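Local coordinates for PelA (PDB 5TCB), which probably cleaves glycosidic bonds through the glycoside hydrolase domain modelled here, the full-length Pseudomonas aeruginosa protein probably also acting as a deacetylase, at residues K119-L124 with A130-D135; W45-A50 with K170-R175. All blocks are in the same frame, centred on the assembly; numbering follows the deposited sequence.

How the interactions relate
Interaction 1 sets helix 111-126 against the outer side of strand 131-135, whereas interaction 2 fills the space enclosed by the parallel strands with side chains from strands 45-48 and 170-174. Their centres lie about 9 Å apart, and both segments of interaction 1 fall, in sequence, between the two segments of interaction 2. Strands 131-135 and 170-174 are sheet neighbours: Leu132 N lies 2.8 Å from Lys170 O, a probable hydrogen bond. Phe133 turns the other way from Leu132 and reaches interaction 2, its CB 3.4 Å from Val47 CG1. At the C-terminal ends of the strands, Asp135 OD1 and Asn174 ND2 are 2.8 Å apart, again a probable hydrogen bond.

Interaction 1: residues K119-L124 with A130-D135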
loop_
_atom_site.group_PDB
_atom_site.type_symbol
_atom_site.label_atom_id
_atom_site.label_comp_id
_atom_site.label_asym_id
_atom_site.label_seq_id
_atom_site.Cartn_x
_atom_site.Cartn_y
_atom_site.Cartn_z
ATOM N N LYS A 119 14.191 -10.437 3.338
ATOM C CA LYS A 119 14.057 -11.277 4.524
ATOM C C LYS A 119 12.670 -11.128 5.135
ATOM O O LYS A 119 12.043 -12.118 5.537
ATOM C CB LYS A 119 15.157 -10.915 5.529
ATOM N N ARG A 120 12.174 -9.887 5.212
ATOM C CA ARG A 120 10.835 -9.637 5.727
ATOM C C ARG A 120 9.785 -10.332 4.870
ATOM O O ARG A 120 8.842 -10.939 5.398
ATOM C CB ARG A 120 10.593 -8.128 5.778
ATOM C CG ARG A 120 9.283 -7.708 6.364
ATOM C CD ARG A 120 9.214 -7.994 7.837
ATOM N NE ARG A 120 7.911 -7.636 8.391
ATOM C CZ ARG A 120 7.293 -8.321 9.345
ATOM N NH1 ARG A 120 7.846 -9.416 9.850
ATOM N NH2 ARG A 120 6.111 -7.914 9.787
ATOM N N ALA A 121 9.941 -10.272 3.549
ATOM C CA ALA A 121 8.998 -10.950 2.679
ATOM C C ALA A 121 8.986 -12.440 2.971
ATOM O O ALA A 121 7.922 -13.054 2.995
ATOM C CB ALA A 121 9.348 -10.690 1.218
ATOM N N ALA A 122 10.164 -13.043 3.167
ATOM C CA ALA A 122 10.204 -14.472 3.454
ATOM C C ALA A 122 9.492 -14.789 4.760
ATOM O O ALA A 122 8.792 -15.806 4.869
ATOM C CB ALA A 122 11.645 -14.941 3.501
ATOM N N GLU A 123 9.692 -13.956 5.784
ATOM C CA GLU A 123 9.019 -14.197 7.060
ATOM C C GLU A 123 7.505 -14.092 6.917
ATOM O O GLU A 123 6.773 -14.908 7.484
ATOM C CB GLU A 123 9.513 -13.225 8.130
ATOM C CG GLU A 123 10.921 -13.528 8.635
ATOM C CD GLU A 123 11.092 -14.995 9.019
ATOM O OE1 GLU A 123 10.274 -15.503 9.815
ATOM O OE2 GLU A 123 12.026 -15.648 8.504
ATOM N N LEU A 124 7.027 -13.099 6.164
ATOM C CA LEU A 124 5.592 -12.928 5.958
ATOM C C LEU A 124 5.020 -14.088 5.144
ATOM O O LEU A 124 3.906 -14.548 5.422
ATOM C CB LEU A 124 5.342 -11.569 5.303
ATOM C CG LEU A 124 5.713 -10.423 6.254
ATOM C CD1 LEU A 124 5.768 -9.118 5.476
ATOM C CD2 LEU A 124 4.744 -10.336 7.443
ATOM N N ALA A 130 -0.971 -14.292 1.902
ATOM C CA ALA A 130 -1.136 -14.563 0.480
ATOM C C ALA A 130 -0.490 -13.520 -0.407
ATOM O O ALA A 130 -0.408 -13.713 -1.627
ATOM C CB ALA A 130 -2.616 -14.657 0.154
ATOM N N GLY A 131 -0.059 -12.411 0.169
ATOM C CA GLY A 131 0.517 -11.345 -0.618
ATOM C C GLY A 131 1.040 -10.247 0.279
ATOM O O GLY A 131 0.930 -10.295 1.513
ATOM N N LEU A 132 1.613 -9.235 -0.394
ATOM C CA LEU A 132 2.166 -8.061 0.245
ATOM C C LEU A 132 1.535 -6.819 -0.357
ATOM O O LEU A 132 1.327 -6.754 -1.571
ATOM C CB LEU A 132 3.659 -7.954 0.019
ATOM C CG LEU A 132 4.509 -9.141 0.466
ATOM C CD1 LEU A 132 5.966 -8.996 -0.000
ATOM C CD2 LEU A 132 4.444 -9.315 1.951
ATOM N N PHE A 133 1.229 -5.852 0.502
ATOM C CA PHE A 133 0.828 -4.523 0.063
ATOM C C PHE A 133 2.074 -3.658 0.110
ATOM O O PHE A 133 2.614 -3.401 1.189
ATOM C CB PHE A 133 -0.287 -3.938 0.913
ATOM C CG PHE A 133 -0.730 -2.570 0.434
ATOM C CD1 PHE A 133 -1.457 -2.446 -0.724
ATOM C CD2 PHE A 133 -0.412 -1.429 1.131
ATOM C CE1 PHE A 133 -1.863 -1.215 -1.183
ATOM C CE2 PHE A 133 -0.808 -0.175 0.651
ATOM C CZ PHE A 133 -1.550 -0.096 -0.493
ATOM N N LEU A 134 2.541 -3.259 -1.048
ATOM C CA LEU A 134 3.824 -2.560 -1.182
ATOM C C LEU A 134 3.615 -1.052 -1.190
ATOM O O LEU A 134 3.107 -0.479 -2.165
ATOM C CB LEU A 134 4.553 -3.032 -2.439
ATOM C CG LEU A 134 4.781 -4.548 -2.524
ATOM C CD1 LEU A 134 5.517 -4.872 -3.826
ATOM C CD2 LEU A 134 5.556 -5.062 -1.320
ATOM N N ASP A 135 4.036 -0.404 -0.109
ATOM C CA ASP A 135 3.862 1.022 0.070
ATOM C C ASP A 135 5.163 1.760 -0.245
ATOM O O ASP A 135 6.232 1.168 -0.465
ATOM C CB ASP A 135 3.409 1.295 1.511
ATOM C CG ASP A 135 2.757 2.648 1.712
ATOM O OD1 ASP A 135 2.348 3.319 0.738
ATOM O OD2 ASP A 135 2.634 3.041 2.895
#
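Leu132 pushes its two methyl groups from strand 131-135 toward the helix, and each finds a different residue there. CD1 meets Ala121 CB at 4.0 Å, while CD2 lies 3.8 Å from Leu124 CD1 and 4.1 Å from Leu124 CB. The fork of the strand leucine is thus shared between two helix positions three residues apart. Both leucines hold CG anti to the carbonyl carbon (chi1 -57° at Leu132, -66° at Leu124), and the two side chains meet at a slant, neither alongside nor end on. All three touching residues are buried, and the contact is wholly apolar and buries 107 Å², both sides summed.

Within the helix, Glu123 N to Lys119 O and Leu124 N to Arg120 O are the i to i+4 backbone hydrogen bonds of the turn that carries Leu124. The other methyl of Leu124, CD2, sits 3.6 Å above the plane of the Arg120 guanidinium, offset toward its rim.

Leu162 of helix 145-165 touches both Ala121 and Leu132, and Leu124 also rests on Ala70 of the adjoining strand 67-73. Helix 111-126 leading through a short turn into parallel strand 131-135, with apolar residues between them, is the helix-on-strand layer of a beta/alpha barrel, as expected for family GH114.

Interaction 2: residues W45-A50 with K170-R175; sequences WVVLEA and KLFFNR
Trp45 and Phe172 meet in a T-shaped (edge-to-face) stack, the six-membered ring of the indole presenting its edge to one face of the phenyl ring. Their centroids are 5.1 Å apart and the planes stand at 69°. Trp45 CE3 comes to 3.7 Å from Phe172 CD2, and CZ3 lies 3.7 Å above the phenyl plane, displaced toward its rim. Phe172 carries CG anti to its own backbone N (chi1 -179°), which extends the ring across to the tryptophan and valine.

These strands are not neighbours in the sheet. Strands 67-73 and 131-135 come between them, and the segment axes remain 10.8 Å apart at an angle of 69°. Both strands point these side chains toward each other, into the interior of the parallel beta/alpha barrel. Ala189 and Ala191 of strand 187-192 also touch Phe172, while Phe133 makes a second edge-to-face contact with Phe172.

Two aliphatic groups also touch the rings. Val47 CG2, anti to the carbonyl carbon, approaches Phe172 obliquely and is 3.7 Å from CE2. Farther toward the start of strand 170-174, the exposed Lys170 makes a looser contact through CD, 4.4 Å from Trp45 CZ2.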
loop_
_atom_site.group_PDB
_atom_site.type_symbol
_atom_site.label_atom_id
_atom_site.label_comp_id
_atom_site.label_asym_id
_atom_site.label_seq_id
_atom_site.Cartn_x
_atom_site.Cartn_y
_atom_site.Cartn_z
ATOM N N TRP A 45 -10.184 -9.220 -0.220
ATOM C CA TRP A 45 -8.790 -8.968 0.129
ATOM C C TRP A 45 -8.743 -8.112 1.385
ATOM O O TRP A 45 -9.530 -7.152 1.521
ATOM C CB TRP A 45 -8.050 -8.231 -1.000
ATOM C CG TRP A 45 -7.728 -9.002 -2.232
ATOM C CD1 TRP A 45 -8.209 -10.215 -2.622
ATOM C CD2 TRP A 45 -6.824 -8.583 -3.266
ATOM N NE1 TRP A 45 -7.664 -10.573 -3.832
ATOM C CE2 TRP A 45 -6.792 -9.584 -4.233
ATOM C CE3 TRP A 45 -6.007 -7.454 -3.431
ATOM C CZ2 TRP A 45 -5.997 -9.489 -5.382
ATOM C CZ3 TRP A 45 -5.228 -7.363 -4.552
ATOM C CH2 TRP A 45 -5.211 -8.372 -5.506
ATOM N N VAL A 46 -7.849 -8.471 2.300
ATOM C CA VAL A 46 -7.644 -7.712 3.531
ATOM C C VAL A 46 -6.153 -7.434 3.677
ATOM O O VAL A 46 -5.347 -8.366 3.670
ATOM C CB VAL A 46 -8.184 -8.445 4.767
ATOM C CG1 VAL A 46 -8.024 -7.577 5.992
ATOM C CG2 VAL A 46 -9.642 -8.775 4.586
ATOM N N VAL A 47 -5.802 -6.159 3.817
ATOM C CA VAL A 47 -4.429 -5.726 4.044
ATOM C C VAL A 47 -4.263 -5.354 5.508
ATOM O O VAL A 47 -5.027 -4.548 6.044
ATOM C CB VAL A 47 -4.083 -4.539 3.143
ATOM C CG1 VAL A 47 -2.619 -4.124 3.382
ATOM C CG2 VAL A 47 -4.323 -4.857 1.666
ATOM N N LEU A 48 -3.265 -5.942 6.155
ATOM C CA LEU A 48 -3.069 -5.845 7.590
ATOM C C LEU A 48 -1.642 -5.439 7.920
ATOM O O LEU A 48 -0.700 -5.745 7.179
ATOM C CB LEU A 48 -3.332 -7.181 8.274
ATOM C CG LEU A 48 -4.716 -7.730 7.958
ATOM C CD1 LEU A 48 -4.632 -9.186 7.606
ATOM C CD2 LEU A 48 -5.620 -7.472 9.116
ATOM N N GLU A 49 -1.482 -4.810 9.076
ATOM C CA GLU A 49 -0.165 -4.689 9.692
ATOM C C GLU A 49 0.097 -5.985 10.437
ATOM O O GLU A 49 -0.507 -6.253 11.488
ATOM C CB GLU A 49 -0.105 -3.466 10.602
ATOM C CG GLU A 49 1.172 -3.363 11.432
ATOM C CD GLU A 49 2.435 -3.563 10.616
ATOM O OE1 GLU A 49 2.733 -2.771 9.691
ATOM O OE2 GLU A 49 3.146 -4.543 10.916
ATOM N N ALA A 50 1.017 -6.783 9.902
ATOM C CA ALA A 50 1.279 -8.126 10.417
ATOM C C ALA A 50 1.779 -8.135 11.865
ATOM O O ALA A 50 1.647 -9.150 12.566
ATOM C CB ALA A 50 2.286 -8.820 9.488
ATOM N N LYS A 170 1.167 -12.606 -3.832
ATOM C CA LYS A 170 0.601 -11.591 -4.718
ATOM C C LYS A 170 1.104 -10.231 -4.292
ATOM O O LYS A 170 1.119 -9.922 -3.100
ATOM C CB LYS A 170 -0.927 -11.604 -4.662
ATOM C CG LYS A 170 -1.555 -12.842 -5.226
ATOM C CD LYS A 170 -3.068 -12.744 -5.198
ATOM C CE LYS A 170 -3.711 -13.979 -5.772
ATOM N NZ LYS A 170 -3.671 -13.944 -7.238
ATOM N N LEU A 171 1.524 -9.416 -5.262
ATOM C CA LEU A 171 2.046 -8.081 -4.983
ATOM C C LEU A 171 0.984 -7.034 -5.337
ATOM O O LEU A 171 0.599 -6.875 -6.496
ATOM C CB LEU A 171 3.359 -7.837 -5.726
ATOM C CG LEU A 171 4.475 -8.854 -5.444
ATOM C CD1 LEU A 171 5.733 -8.460 -6.182
ATOM C CD2 LEU A 171 4.742 -9.032 -3.945
ATOM N N PHE A 172 0.519 -6.338 -4.312
ATOM C CA PHE A 172 -0.542 -5.350 -4.385
ATOM C C PHE A 172 0.177 -4.015 -4.219
ATOM O O PHE A 172 0.629 -3.664 -3.124
ATOM C CB PHE A 172 -1.569 -5.666 -3.291
ATOM C CG PHE A 172 -2.766 -4.763 -3.214
ATOM C CD1 PHE A 172 -3.046 -3.788 -4.146
ATOM C CD2 PHE A 172 -3.635 -4.953 -2.156
ATOM C CE1 PHE A 172 -4.175 -2.983 -3.993
ATOM C CE2 PHE A 172 -4.771 -4.169 -1.991
ATOM C CZ PHE A 172 -5.047 -3.181 -2.912
ATOM N N PHE A 173 0.373 -3.316 -5.334
ATOM C CA PHE A 173 1.169 -2.090 -5.328
ATOM C C PHE A 173 0.322 -0.915 -4.834
ATOM O O PHE A 173 -0.835 -0.767 -5.244
ATOM C CB PHE A 173 1.638 -1.721 -6.734
ATOM C CG PHE A 173 2.812 -2.490 -7.277
ATOM C CD1 PHE A 173 3.113 -3.769 -6.873
ATOM C CD2 PHE A 173 3.614 -1.895 -8.244
ATOM C CE1 PHE A 173 4.199 -4.449 -7.437
ATOM C CE2 PHE A 173 4.664 -2.563 -8.803
ATOM C CZ PHE A 173 4.959 -3.839 -8.406
ATOM N N ASN A 174 0.907 -0.055 -4.005
ATOM C CA ASN A 174 0.391 1.309 -3.794
ATOM C C ASN A 174 1.033 2.207 -4.840
ATOM O O ASN A 174 2.211 2.551 -4.746
ATOM C CB ASN A 174 0.655 1.811 -2.384
ATOM C CG ASN A 174 -0.173 3.049 -2.048
ATOM O OD1 ASN A 174 -1.001 3.471 -2.869
ATOM N ND2 ASN A 174 0.016 3.618 -0.868
ATOM N N ARG A 175 0.265 2.569 -5.874
ATOM C CA ARG A 175 0.804 3.355 -7.006
ATOM C C ARG A 175 1.988 2.585 -7.593
ATOM O O ARG A 175 1.861 1.398 -7.907
ATOM C CB ARG A 175 1.118 4.774 -6.583
ATOM C CG ARG A 175 -0.043 5.580 -6.124
ATOM C CD ARG A 175 0.374 6.967 -5.780
ATOM N NE ARG A 175 -0.747 7.803 -5.352
ATOM C CZ ARG A 175 -0.904 9.066 -5.706
ATOM N NH1 ARG A 175 -0.017 9.682 -6.488
ATOM N NH2 ARG A 175 -1.962 9.727 -5.253
#